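Local coordinates for polyketide synthase/nonribosomal peptide synthetase hybrid RzxB (Pseudomonas fluorescens, PDB 5IL6), which probably dehydrates beta-hydroxyacyl intermediates, through its double-hotdog dehydratase domain, on the trans-AT assembly line that builds rhizoxin, at residues 28-33 against 98-103; 79-84 against 129-134; 164-169 against 228-233; 181-186 against 250-255; 200-205 against 241-246. One frame throughout, in Å; residues are numbered along the deposited sequence.

Contact 1 (28-33 against 98-103); sequences RYLSRF and ELFLEL
Strands 27-32 and 98-105 run antiparallel near one end of the hotdog sheet in the N-terminal half of the dehydratase, with Tyr29 facing Leu101 and Ser31 facing Leu99 as hydrogen-bonded pairs. Each pair makes two backbone bonds, the straightest being Ser31 N to Leu99 O (3.1 Å, 176°). The face bearing Tyr29 and Leu101 is buried under helix 53-67; there Tyr29 CD1 lies beside Leu101 CD2 at 3.8 Å. On the other face Arg28, Leu30 and Phe100 point the same way. The Arg28 guanidinium, nearly parallel to the Phe100 ring, sets NH1 3.7 Å from CE2 of Phe100, while its NH2 is salt-bridged to Asp23. Further along, Arg32 and Glu98 form a salt bridge at the edge of the guanidinium, although the modelled NH2 to OE2 separation is too short to be trusted in detail. With an alanine in place of Arg32, the Glu98 carboxylate would probably lose its cross-strand counter-charge and be freer to turn. Leu30 swings CG opposite its own backbone N (chi1 167°), and this carries CD1 over the face of the Phe100 ring, 3.9 Å from the ring centroid in a CH-pi contact.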
# COMPACT_ATOMS: atom_id res chain seq x y z
N ARG A 28 2.74 -0.21 -21.33
CA ARG A 28 3.52 0.66 -20.45
C ARG A 28 2.69 1.89 -20.12
O ARG A 28 1.90 2.37 -20.94
CB ARG A 28 4.84 1.05 -21.11
CG ARG A 28 5.79 1.82 -20.22
CD ARG A 28 7.14 1.98 -20.90
NE ARG A 28 6.96 2.44 -22.28
CZ ARG A 28 7.41 3.58 -22.78
NH1 ARG A 28 8.11 4.43 -22.03
NH2 ARG A 28 7.17 3.88 -24.05
N TYR A 29 2.91 2.42 -18.92
CA TYR A 29 2.15 3.54 -18.40
C TYR A 29 3.10 4.53 -17.73
O TYR A 29 4.19 4.16 -17.29
CB TYR A 29 1.08 3.06 -17.40
CG TYR A 29 0.24 1.93 -17.94
CD1 TYR A 29 0.67 0.61 -17.84
CD2 TYR A 29 -0.96 2.17 -18.58
CE1 TYR A 29 -0.08 -0.43 -18.34
CE2 TYR A 29 -1.73 1.14 -19.09
CZ TYR A 29 -1.28 -0.16 -18.97
OH TYR A 29 -2.03 -1.20 -19.47
N LEU A 30 2.67 5.78 -17.68
CA LEU A 30 3.51 6.86 -17.18
C LEU A 30 2.67 7.81 -16.33
O LEU A 30 1.60 8.25 -16.76
CB LEU A 30 4.16 7.62 -18.34
CG LEU A 30 4.84 8.96 -18.03
CD1 LEU A 30 5.88 8.82 -16.93
CD2 LEU A 30 5.48 9.52 -19.30
N SER A 31 3.16 8.09 -15.13
CA SER A 31 2.62 9.15 -14.28
C SER A 31 3.73 10.13 -13.95
O SER A 31 4.86 9.73 -13.67
CB SER A 31 2.02 8.58 -12.99
OG SER A 31 1.12 7.53 -13.27
N ARG A 32 3.41 11.42 -14.02
CA ARG A 32 4.36 12.48 -13.68
C ARG A 32 3.83 13.22 -12.46
O ARG A 32 2.74 13.79 -12.50
CB ARG A 32 4.57 13.44 -14.84
CG ARG A 32 5.63 14.50 -14.56
CD ARG A 32 5.98 15.33 -15.79
NE ARG A 32 6.41 14.49 -16.91
CZ ARG A 32 5.64 14.12 -17.93
NH1 ARG A 32 4.37 14.51 -17.99
NH2 ARG A 32 6.13 13.36 -18.89
N PHE A 33 4.60 13.20 -11.38
CA PHE A 33 4.22 13.83 -10.13
C PHE A 33 5.01 15.12 -9.93
O PHE A 33 6.17 15.22 -10.33
CB PHE A 33 4.46 12.89 -8.94
CG PHE A 33 3.74 11.58 -9.06
CD1 PHE A 33 2.40 11.47 -8.73
CD2 PHE A 33 4.41 10.45 -9.50
CE1 PHE A 33 1.74 10.26 -8.83
CE2 PHE A 33 3.75 9.24 -9.61
CZ PHE A 33 2.42 9.14 -9.27
N GLU A 98 8.75 11.55 -13.16
CA GLU A 98 8.17 10.55 -14.05
C GLU A 98 8.41 9.16 -13.48
O GLU A 98 9.55 8.77 -13.22
CB GLU A 98 8.78 10.68 -15.45
CG GLU A 98 8.43 11.98 -16.15
CD GLU A 98 9.04 12.08 -17.54
OE1 GLU A 98 10.11 11.48 -17.77
OE2 GLU A 98 8.45 12.76 -18.40
N LEU A 99 7.32 8.41 -13.31
CA LEU A 99 7.36 7.04 -12.83
C LEU A 99 6.67 6.15 -13.85
O LEU A 99 5.49 6.35 -14.16
CB LEU A 99 6.68 6.93 -11.46
CG LEU A 99 6.94 5.68 -10.61
CD1 LEU A 99 8.42 5.47 -10.36
CD2 LEU A 99 6.21 5.80 -9.29
N PHE A 100 7.40 5.17 -14.37
CA PHE A 100 6.91 4.27 -15.40
C PHE A 100 6.47 2.94 -14.80
O PHE A 100 7.04 2.47 -13.81
CB PHE A 100 8.00 4.01 -16.45
CG PHE A 100 8.41 5.24 -17.20
CD1 PHE A 100 9.37 6.10 -16.68
CD2 PHE A 100 7.85 5.54 -18.43
CE1 PHE A 100 9.75 7.23 -17.37
CE2 PHE A 100 8.23 6.67 -19.13
CZ PHE A 100 9.18 7.52 -18.60
N LEU A 101 5.46 2.34 -15.41
CA LEU A 101 5.00 1.00 -15.05
C LEU A 101 4.95 0.16 -16.32
O LEU A 101 4.24 0.51 -17.27
CB LEU A 101 3.63 1.03 -14.37
CG LEU A 101 3.11 -0.31 -13.83
CD1 LEU A 101 2.18 -0.07 -12.65
CD2 LEU A 101 2.38 -1.13 -14.89
N GLU A 102 5.69 -0.95 -16.33
CA GLU A 102 5.70 -1.88 -17.45
C GLU A 102 4.90 -3.12 -17.10
O GLU A 102 5.08 -3.68 -16.01
CB GLU A 102 7.13 -2.26 -17.84
CG GLU A 102 7.79 -1.29 -18.79
CD GLU A 102 9.24 -1.66 -19.09
OE1 GLU A 102 9.64 -2.80 -18.79
OE2 GLU A 102 9.97 -0.80 -19.63
N LEU A 103 4.03 -3.54 -18.01
CA LEU A 103 3.15 -4.68 -17.80
C LEU A 103 3.34 -5.66 -18.95
O LEU A 103 3.18 -5.29 -20.12
CB LEU A 103 1.69 -4.23 -17.72
CG LEU A 103 0.67 -5.15 -17.05
CD1 LEU A 103 -0.63 -4.39 -16.86
CD2 LEU A 103 0.43 -6.42 -17.84

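Contact 2 (79-84 against 129-134); sequences VISDLS and QARAST
Arg131 lays its guanidinium flat over Ser81, whose CB sits 3.7 Å above the centre of that plane. The side chain reaches there because CG is lodged between the backbone N and the carbonyl carbon (chi1 81°) and the chain then runs out extended to NE. Asp82 comes alongside, pointing the same way, and its OD2 is modelled at the guanidinium edge as a salt bridge, but so close to NH1 of Arg131 that the details are doubtful. Beneath these side chains strands 77-85 and 124-135 run antiparallel, and the ladder carries a beta bulge: the register slips by one residue between Ser81 and Ser84 as the chain turns a corner at Asp82. Before the bulge, Ser81 N gives a short bond to Arg131 O (2.6 Å); after it, Ser84 N takes up Gln129 O at 2.9 Å. On the other side, under helix 53-67, Ala130 CB touches two side chains, 3.8 Å from Ile80 CG2 and 3.7 Å from Leu83 CB. Two waters complete the polar side. One joins Ser81 OG to Ser133 OG; the second donates to Asp82 O (2.8 Å), accepts from Gln129 NE2, and also bonds Ser84 OG.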
# COMPACT_ATOMS: atom_id res chain seq x y z
N VAL A 79 -5.34 -10.11 -7.99
CA VAL A 79 -4.34 -10.67 -7.09
C VAL A 79 -2.97 -10.19 -7.52
O VAL A 79 -2.58 -10.36 -8.68
CB VAL A 79 -4.39 -12.21 -7.07
CG1 VAL A 79 -3.34 -12.76 -6.10
CG2 VAL A 79 -5.79 -12.70 -6.68
N ILE A 80 -2.25 -9.56 -6.59
CA ILE A 80 -0.86 -9.18 -6.78
C ILE A 80 -0.03 -10.06 -5.85
O ILE A 80 -0.36 -10.20 -4.67
CB ILE A 80 -0.64 -7.69 -6.49
CG1 ILE A 80 -1.49 -6.83 -7.44
CG2 ILE A 80 0.84 -7.32 -6.60
CD1 ILE A 80 -1.57 -5.37 -7.05
N SER A 81 1.03 -10.66 -6.39
CA SER A 81 1.79 -11.67 -5.68
C SER A 81 3.28 -11.38 -5.76
O SER A 81 3.77 -10.84 -6.76
CB SER A 81 1.52 -13.07 -6.24
OG SER A 81 0.15 -13.42 -6.09
N ASP A 82 3.99 -11.75 -4.70
CA ASP A 82 5.45 -11.66 -4.65
C ASP A 82 5.93 -10.27 -5.05
O ASP A 82 6.79 -10.10 -5.92
CB ASP A 82 6.09 -12.74 -5.53
CG ASP A 82 5.80 -14.13 -5.04
OD1 ASP A 82 5.41 -14.28 -3.86
OD2 ASP A 82 5.96 -15.09 -5.82
N LEU A 83 5.36 -9.27 -4.40
CA LEU A 83 5.76 -7.89 -4.62
C LEU A 83 6.95 -7.56 -3.75
O LEU A 83 7.04 -8.01 -2.60
CB LEU A 83 4.59 -6.94 -4.32
CG LEU A 83 4.82 -5.43 -4.46
CD1 LEU A 83 3.50 -4.75 -4.77
CD2 LEU A 83 5.42 -4.82 -3.19
N SER A 84 7.88 -6.78 -4.30
CA SER A 84 9.00 -6.27 -3.54
C SER A 84 9.16 -4.78 -3.82
O SER A 84 9.06 -4.35 -4.97
CB SER A 84 10.30 -7.01 -3.89
OG SER A 84 10.43 -7.14 -5.29
N GLN A 129 8.52 -4.30 -8.04
CA GLN A 129 8.40 -5.44 -8.93
C GLN A 129 7.39 -6.41 -8.33
O GLN A 129 7.38 -6.61 -7.11
CB GLN A 129 9.76 -6.12 -9.14
CG GLN A 129 9.74 -7.42 -9.93
CD GLN A 129 11.00 -8.23 -9.72
OE1 GLN A 129 11.80 -8.40 -10.64
NE2 GLN A 129 11.19 -8.73 -8.50
N ALA A 130 6.54 -6.98 -9.17
CA ALA A 130 5.54 -7.93 -8.69
C ALA A 130 5.00 -8.72 -9.87
O ALA A 130 5.29 -8.42 -11.03
CB ALA A 130 4.40 -7.21 -7.96
N ARG A 131 4.20 -9.73 -9.55
CA ARG A 131 3.44 -10.48 -10.53
C ARG A 131 1.97 -10.44 -10.11
O ARG A 131 1.66 -10.29 -8.93
CB ARG A 131 3.93 -11.94 -10.65
CG ARG A 131 3.40 -12.87 -9.57
CD ARG A 131 3.96 -14.27 -9.69
NE ARG A 131 3.11 -15.21 -8.97
CZ ARG A 131 3.46 -15.88 -7.87
NH1 ARG A 131 4.67 -15.74 -7.34
NH2 ARG A 131 2.59 -16.71 -7.31
N ALA A 132 1.08 -10.55 -11.09
CA ALA A 132 -0.34 -10.42 -10.83
C ALA A 132 -1.12 -11.48 -11.60
O ALA A 132 -0.59 -12.16 -12.49
CB ALA A 132 -0.84 -9.02 -11.19
N SER A 133 -2.39 -11.61 -11.24
CA SER A 133 -3.31 -12.55 -11.87
C SER A 133 -4.72 -12.15 -11.45
O SER A 133 -4.92 -11.19 -10.70
CB SER A 133 -2.99 -13.99 -11.47
OG SER A 133 -3.13 -14.17 -10.08
N THR A 134 -5.70 -12.90 -11.95
CA THR A 134 -7.08 -12.78 -11.50
C THR A 134 -7.54 -14.14 -10.99
O THR A 134 -7.15 -15.18 -11.53
CB THR A 134 -8.01 -12.31 -12.63
OG1 THR A 134 -7.96 -13.25 -13.71
CG2 THR A 134 -7.57 -10.95 -13.15
O HOH W 1 -0.74 -13.36 -8.89
O HOH W 2 9.55 -9.77 -6.29

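Contact 3 (164-169 against 228-233); sequences MGIEYG and LLLPAG
Met164 meets Leu228 and Leu229 along most of its length. Its CB lies 4.0 Å from Leu228 CA, and the next atom, CG, is 4.2 Å from Leu228 CD1. CG stands between the backbone N and the carbonyl carbon (chi1 67°), which sends the chain across to the backbone of the other segment. There SD accepts a weak but nearly straight bond from Leu229 N, at 3.6 Å and 165°, and also brushes Leu229 CB. Gly165, the first residue to leave the helix, has positive phi in a Schellman motif and turns the chain into short strand 166-168, which pairs with strand 43-45. That turn brings Ile166 in beside the same leucines. Ile166 crosses Leu228 at about a right angle, and CD1 of Ile166 is pressed tightly against CD1 of Leu228 (3.5 Å). The same methyl also reaches CD2 of Leu230, 3.6 Å away, where strand 230-239 begins. Helix end and strand start in the second hotdog half are thus joined almost wholly by apolar packing. A thioether is a poor acceptor, so the lone N-H to sulfur bond probably adds direction more than strength, and close fit of methyl groups carries the contact.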
# COMPACT_ATOMS: atom_id res chain seq x y z
N MET A 164 11.39 7.23 14.27
CA MET A 164 12.20 6.49 13.31
C MET A 164 12.42 7.27 12.01
O MET A 164 13.20 6.82 11.17
CB MET A 164 11.58 5.12 13.01
CG MET A 164 10.26 5.11 12.27
SD MET A 164 9.70 3.44 11.86
CE MET A 164 9.89 2.59 13.43
N GLY A 165 11.76 8.41 11.84
CA GLY A 165 11.97 9.26 10.68
C GLY A 165 10.80 9.41 9.73
O GLY A 165 10.99 9.97 8.64
N ILE A 166 9.61 8.95 10.09
CA ILE A 166 8.45 8.98 9.20
C ILE A 166 7.43 9.95 9.78
O ILE A 166 6.96 9.77 10.91
CB ILE A 166 7.83 7.58 9.02
CG1 ILE A 166 8.88 6.60 8.49
CG2 ILE A 166 6.63 7.65 8.08
CD1 ILE A 166 8.42 5.15 8.49
N GLU A 167 7.09 10.97 9.01
CA GLU A 167 6.12 11.99 9.41
C GLU A 167 5.01 12.05 8.38
O GLU A 167 5.27 12.09 7.17
CB GLU A 167 6.80 13.35 9.56
CG GLU A 167 7.95 13.34 10.56
CD GLU A 167 7.83 14.43 11.60
OE1 GLU A 167 8.72 15.31 11.65
OE2 GLU A 167 6.84 14.41 12.36
N TYR A 168 3.76 12.08 8.85
CA TYR A 168 2.59 12.05 7.99
C TYR A 168 1.84 13.37 8.06
O TYR A 168 1.67 13.93 9.15
CB TYR A 168 1.64 10.91 8.38
CG TYR A 168 2.25 9.53 8.32
CD1 TYR A 168 2.38 8.85 7.11
CD2 TYR A 168 2.67 8.89 9.48
CE1 TYR A 168 2.92 7.59 7.07
CE2 TYR A 168 3.21 7.63 9.44
CZ TYR A 168 3.34 6.98 8.23
OH TYR A 168 3.88 5.72 8.19
N GLY A 169 1.39 13.85 6.91
CA GLY A 169 0.43 14.93 6.88
C GLY A 169 -0.96 14.43 7.22
O GLY A 169 -1.22 13.23 7.28
N LEU A 228 14.75 2.85 11.24
CA LEU A 228 13.68 3.07 10.27
C LEU A 228 13.22 1.75 9.68
O LEU A 228 14.03 0.96 9.18
CB LEU A 228 14.17 4.01 9.17
CG LEU A 228 13.23 4.18 7.97
CD1 LEU A 228 11.87 4.72 8.39
CD2 LEU A 228 13.87 5.09 6.93
N LEU A 229 11.92 1.51 9.73
CA LEU A 229 11.31 0.31 9.16
C LEU A 229 10.38 0.73 8.03
O LEU A 229 9.56 1.64 8.21
CB LEU A 229 10.52 -0.47 10.21
CG LEU A 229 11.30 -1.07 11.38
CD1 LEU A 229 10.33 -1.66 12.39
CD2 LEU A 229 12.28 -2.13 10.90
N LEU A 230 10.49 0.07 6.89
CA LEU A 230 9.63 0.35 5.75
C LEU A 230 9.17 -0.96 5.14
O LEU A 230 9.88 -1.97 5.21
CB LEU A 230 10.35 1.18 4.67
CG LEU A 230 10.74 2.62 5.03
CD1 LEU A 230 11.38 3.28 3.83
CD2 LEU A 230 9.54 3.42 5.51
N PRO A 231 7.99 -0.97 4.52
CA PRO A 231 7.56 -2.17 3.78
C PRO A 231 8.59 -2.53 2.72
O PRO A 231 9.05 -1.68 1.96
CB PRO A 231 6.22 -1.75 3.17
CG PRO A 231 5.74 -0.63 4.03
CD PRO A 231 6.98 0.10 4.43
N ALA A 232 8.96 -3.81 2.69
CA ALA A 232 9.94 -4.31 1.74
C ALA A 232 9.41 -5.40 0.84
O ALA A 232 9.87 -5.52 -0.30
CB ALA A 232 11.17 -4.85 2.50
N GLY A 233 8.45 -6.20 1.30
CA GLY A 233 7.89 -7.26 0.49
C GLY A 233 6.45 -7.52 0.88
O GLY A 233 6.02 -7.20 2.00

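Contact 4 (181-186 against 250-255); sequences QGDQAL and QIRRAP
Ala185 and Ile251 form the tightly packed part of this contact, buried and paired by two backbone bonds, with Ala185 CB 4.4 Å from Ile251 CB. The shorter of the two runs from Ile251 N to Ala185 O at 2.8 Å, and Arg253 N adds an almost linear bond to Asp183 O (3.0 Å, 169°). The opposite face, which bears Gln184, Gln250 and Arg252, is more open. Gln250 NE2 donates to Gln184 OE1 at 2.9 Å, in the plane of its own amide but 36° out of the acceptor's, so the approach misses the lone pairs; Gln250 OE1 is held by Asp143 N. The strands belong to the second hotdog half, where a type II' turn from Gln181 to Gln184 links strand 175-181 to strand 184-190, and the latter pairs antiparallel with strand 246-254. Putting an alanine at Gln184 would probably leave Gln250 NE2 without this acceptor and uncover the CD of Arg252 that CG now packs on. Further toward solvent, Arg252 bends at chi2 (54°) and brings its guanidinium under the Asp183 carboxylate, with OD1 3.3 Å above the plane. The salt bridge itself runs from Asp183 OD2 to Arg252 NE, 3.1 Å. Neighbouring Arg253 leads its side chain away, to a salt bridge with Glu221.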
# COMPACT_ATOMS: atom_id res chain seq x y z
N GLN A 181 -5.23 -7.18 20.97
CA GLN A 181 -5.57 -8.40 21.70
C GLN A 181 -4.47 -9.42 21.41
O GLN A 181 -4.52 -10.11 20.39
CB GLN A 181 -6.94 -8.92 21.30
CG GLN A 181 -7.37 -10.16 22.08
CD GLN A 181 -7.71 -9.85 23.52
OE1 GLN A 181 -6.87 -10.00 24.41
NE2 GLN A 181 -8.94 -9.41 23.76
N GLY A 182 -3.49 -9.50 22.30
CA GLY A 182 -2.37 -10.41 22.06
C GLY A 182 -1.58 -9.97 20.84
O GLY A 182 -1.15 -8.82 20.73
N ASP A 183 -1.39 -10.90 19.91
CA ASP A 183 -0.67 -10.63 18.67
C ASP A 183 -1.59 -10.16 17.55
O ASP A 183 -1.19 -10.21 16.38
CB ASP A 183 0.12 -11.86 18.23
CG ASP A 183 -0.77 -13.09 18.07
OD1 ASP A 183 -2.00 -12.94 18.10
OD2 ASP A 183 -0.22 -14.20 17.92
N GLN A 184 -2.79 -9.70 17.88
CA GLN A 184 -3.74 -9.18 16.90
C GLN A 184 -4.14 -7.76 17.28
O GLN A 184 -4.12 -7.39 18.45
CB GLN A 184 -5.00 -10.05 16.80
CG GLN A 184 -4.77 -11.41 16.19
CD GLN A 184 -6.07 -12.09 15.80
OE1 GLN A 184 -7.05 -11.44 15.45
NE2 GLN A 184 -6.08 -13.42 15.85
N ALA A 185 -4.51 -6.98 16.27
CA ALA A 185 -4.98 -5.62 16.48
C ALA A 185 -6.11 -5.33 15.51
O ALA A 185 -6.19 -5.91 14.42
CB ALA A 185 -3.86 -4.60 16.31
N LEU A 186 -6.99 -4.41 15.91
CA LEU A 186 -8.10 -3.97 15.07
C LEU A 186 -8.07 -2.46 14.99
O LEU A 186 -8.07 -1.77 16.02
CB LEU A 186 -9.44 -4.45 15.64
CG LEU A 186 -10.67 -4.16 14.77
CD1 LEU A 186 -10.62 -4.98 13.49
CD2 LEU A 186 -11.96 -4.42 15.54
N GLN A 250 -8.10 -5.66 10.39
CA GLN A 250 -7.63 -6.67 11.32
C GLN A 250 -6.19 -7.02 10.98
O GLN A 250 -5.88 -7.31 9.82
CB GLN A 250 -8.50 -7.93 11.25
CG GLN A 250 -8.17 -8.93 12.34
CD GLN A 250 -9.00 -10.20 12.25
OE1 GLN A 250 -9.88 -10.32 11.40
NE2 GLN A 250 -8.70 -11.15 13.12
N ILE A 251 -5.32 -6.98 11.99
CA ILE A 251 -3.89 -7.16 11.80
C ILE A 251 -3.43 -8.30 12.69
O ILE A 251 -3.79 -8.35 13.87
CB ILE A 251 -3.11 -5.86 12.12
CG1 ILE A 251 -3.62 -4.71 11.26
CG2 ILE A 251 -1.62 -6.07 11.91
CD1 ILE A 251 -3.08 -3.35 11.66
N ARG A 252 -2.63 -9.21 12.13
CA ARG A 252 -2.08 -10.34 12.87
C ARG A 252 -0.58 -10.40 12.63
O ARG A 252 -0.14 -10.46 11.48
CB ARG A 252 -2.74 -11.66 12.45
CG ARG A 252 -2.04 -12.91 12.99
CD ARG A 252 -1.89 -12.85 14.50
NE ARG A 252 -1.42 -14.12 15.07
CZ ARG A 252 -2.20 -15.18 15.24
NH1 ARG A 252 -3.47 -15.15 14.87
NH2 ARG A 252 -1.69 -16.29 15.77
N ARG A 253 0.19 -10.39 13.71
CA ARG A 253 1.62 -10.62 13.62
C ARG A 253 1.88 -12.03 13.10
O ARG A 253 1.21 -12.99 13.50
CB ARG A 253 2.27 -10.43 14.99
CG ARG A 253 3.78 -10.61 15.02
CD ARG A 253 4.51 -9.30 14.84
NE ARG A 253 5.95 -9.46 15.01
CZ ARG A 253 6.64 -9.09 16.09
NH1 ARG A 253 6.02 -8.53 17.12
NH2 ARG A 253 7.95 -9.29 16.14
N ALA A 254 2.85 -12.15 12.20
CA ALA A 254 3.23 -13.42 11.62
C ALA A 254 4.70 -13.71 11.88
O ALA A 254 5.48 -12.79 12.14
CB ALA A 254 2.97 -13.43 10.10
N PRO A 255 5.11 -14.97 11.82
CA PRO A 255 6.53 -15.29 12.03
C PRO A 255 7.40 -14.61 10.98
O PRO A 255 7.01 -14.44 9.83
CB PRO A 255 6.59 -16.82 11.90
CG PRO A 255 5.19 -17.29 12.06
CD PRO A 255 4.29 -16.18 11.62

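Contact 5 (200-205 against 241-246); sequences FALHPA and ADCPAS
The carbonyl oxygen of Cys243 is gripped by three groups: two waters that tie it to segment 200-205, and the side-chain amide of Asn197. One water spans from Cys243 O to Phe200 O, 2.7 Å from the latter. The other accepts from His203 N at 2.8 Å and donates a hydrogen bond to Cys243 O. Beside them a single direct backbone bond joins the segments, Cys243 N to Ala201 O, short and nearly linear at 2.8 Å and 167°. Side chains add little. With SG turned opposite its own carbonyl carbon (chi1 -60°), Cys243 sets its sulfur 3.8 Å from CD1 of Leu202, and Asp242 brings OD1 to within 3.6 Å of Ala201 CB. The segment 241-246 is the loop between strands 230-239 and 246-254, while 200-205 leads into helix 204-212. His203 is the N-cap of that helix, its ND1 accepting from Ala205 N at 3.0 Å. Pro204 packs CD over one face of the Phe200 ring, 3.5 Å above it, and Phe200 also meets His14. His203, Pro204 and Ala205 begin the HPALLDA sequence characteristic of polyketide synthase dehydratases, whose helix in relatives carries the active-site aspartate. The chemistry here is mostly backbone and water: the loop holds the approach to the helix through carbonyl and amide groups, so the join probably depends more on main-chain path than on which side chains line it.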
# COMPACT_ATOMS: atom_id res chain seq x y z
N PHE A 200 -11.16 5.71 -6.96
CA PHE A 200 -10.27 4.71 -6.38
C PHE A 200 -11.07 3.47 -6.01
O PHE A 200 -12.09 3.57 -5.32
CB PHE A 200 -9.58 5.26 -5.12
CG PHE A 200 -8.50 6.26 -5.40
CD1 PHE A 200 -7.26 5.86 -5.86
CD2 PHE A 200 -8.72 7.61 -5.18
CE1 PHE A 200 -6.26 6.78 -6.10
CE2 PHE A 200 -7.73 8.54 -5.43
CZ PHE A 200 -6.49 8.12 -5.88
N ALA A 201 -10.61 2.31 -6.46
CA ALA A 201 -11.11 1.06 -5.90
C ALA A 201 -10.59 0.88 -4.48
O ALA A 201 -11.32 0.40 -3.60
CB ALA A 201 -10.69 -0.12 -6.77
N LEU A 202 -9.34 1.27 -4.24
CA LEU A 202 -8.76 1.31 -2.91
C LEU A 202 -7.88 2.54 -2.82
O LEU A 202 -6.88 2.64 -3.54
CB LEU A 202 -7.96 0.04 -2.62
CG LEU A 202 -7.14 0.03 -1.33
CD1 LEU A 202 -7.98 0.48 -0.14
CD2 LEU A 202 -6.57 -1.35 -1.09
N HIS A 203 -8.24 3.48 -1.95
CA HIS A 203 -7.51 4.73 -1.86
C HIS A 203 -6.13 4.49 -1.23
O HIS A 203 -6.03 3.78 -0.24
CB HIS A 203 -8.30 5.75 -1.04
CG HIS A 203 -7.79 7.15 -1.16
ND1 HIS A 203 -6.67 7.60 -0.49
CD2 HIS A 203 -8.25 8.21 -1.88
CE1 HIS A 203 -6.46 8.87 -0.79
NE2 HIS A 203 -7.41 9.26 -1.63
N PRO A 204 -5.07 5.08 -1.79
CA PRO A 204 -3.72 4.81 -1.25
C PRO A 204 -3.54 5.24 0.20
O PRO A 204 -2.76 4.61 0.93
CB PRO A 204 -2.80 5.59 -2.19
CG PRO A 204 -3.67 6.66 -2.77
CD PRO A 204 -5.02 6.02 -2.92
N ALA A 205 -4.21 6.30 0.64
CA ALA A 205 -4.08 6.74 2.02
C ALA A 205 -4.69 5.73 2.98
O ALA A 205 -4.18 5.52 4.09
CB ALA A 205 -4.73 8.11 2.21
N ALA A 241 -13.24 -6.25 -3.56
CA ALA A 241 -14.34 -5.35 -3.88
C ALA A 241 -13.87 -3.92 -3.63
O ALA A 241 -12.84 -3.68 -3.00
CB ALA A 241 -15.58 -5.67 -3.04
N ASP A 242 -14.64 -2.97 -4.16
CA ASP A 242 -14.36 -1.57 -3.92
C ASP A 242 -14.40 -1.28 -2.42
O ASP A 242 -15.27 -1.77 -1.70
CB ASP A 242 -15.36 -0.69 -4.66
CG ASP A 242 -15.23 -0.80 -6.16
OD1 ASP A 242 -14.16 -1.24 -6.64
OD2 ASP A 242 -16.20 -0.46 -6.87
N CYS A 243 -13.44 -0.49 -1.96
CA CYS A 243 -13.32 -0.19 -0.54
C CYS A 243 -13.96 1.15 -0.23
O CYS A 243 -13.64 2.14 -0.90
CB CYS A 243 -11.85 -0.18 -0.12
SG CYS A 243 -11.00 -1.75 -0.40
N PRO A 244 -14.86 1.25 0.77
CA PRO A 244 -15.44 2.55 1.10
C PRO A 244 -14.42 3.50 1.72
O PRO A 244 -13.25 3.14 1.90
CB PRO A 244 -16.56 2.21 2.10
CG PRO A 244 -16.65 0.73 2.15
CD PRO A 244 -15.39 0.16 1.61
N ALA A 245 -14.86 4.71 2.06
CA ALA A 245 -13.96 5.70 2.65
C ALA A 245 -13.68 5.45 4.12
O ALA A 245 -12.81 6.12 4.69
CB ALA A 245 -14.56 7.10 2.48
N SER A 246 -14.38 4.51 4.75
CA SER A 246 -14.14 4.12 6.13
C SER A 246 -13.98 2.61 6.20
O SER A 246 -14.74 1.88 5.57
CB SER A 246 -15.30 4.57 7.04
OG SER A 246 -15.08 4.16 8.38
O HOH W 3 -13.92 2.52 -3.64
O HOH W 4 -10.83 3.27 -0.87

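In the fold
From the N terminus, contact 1 closes a loop from strand 27-32 to strand 98-105. Contact 2 opens inside that loop, at strand 77-85, and closes beyond it on strand 124-135, so the two cross within the first hotdog half. The second half starts afresh. Contact 3 opens at the end of helix 154-164 and closes where strand 230-239 begins; contact 4 opens within that span and closes after it, crossing contact 3. Contact 5 lies wholly inside contact 4 and also crosses contact 3. The halves meet where strands 77-85 and 230-239 are neighbours: Ser84 CB packs 3.9 Å from Ala232 O, bringing contacts 2 and 3 together.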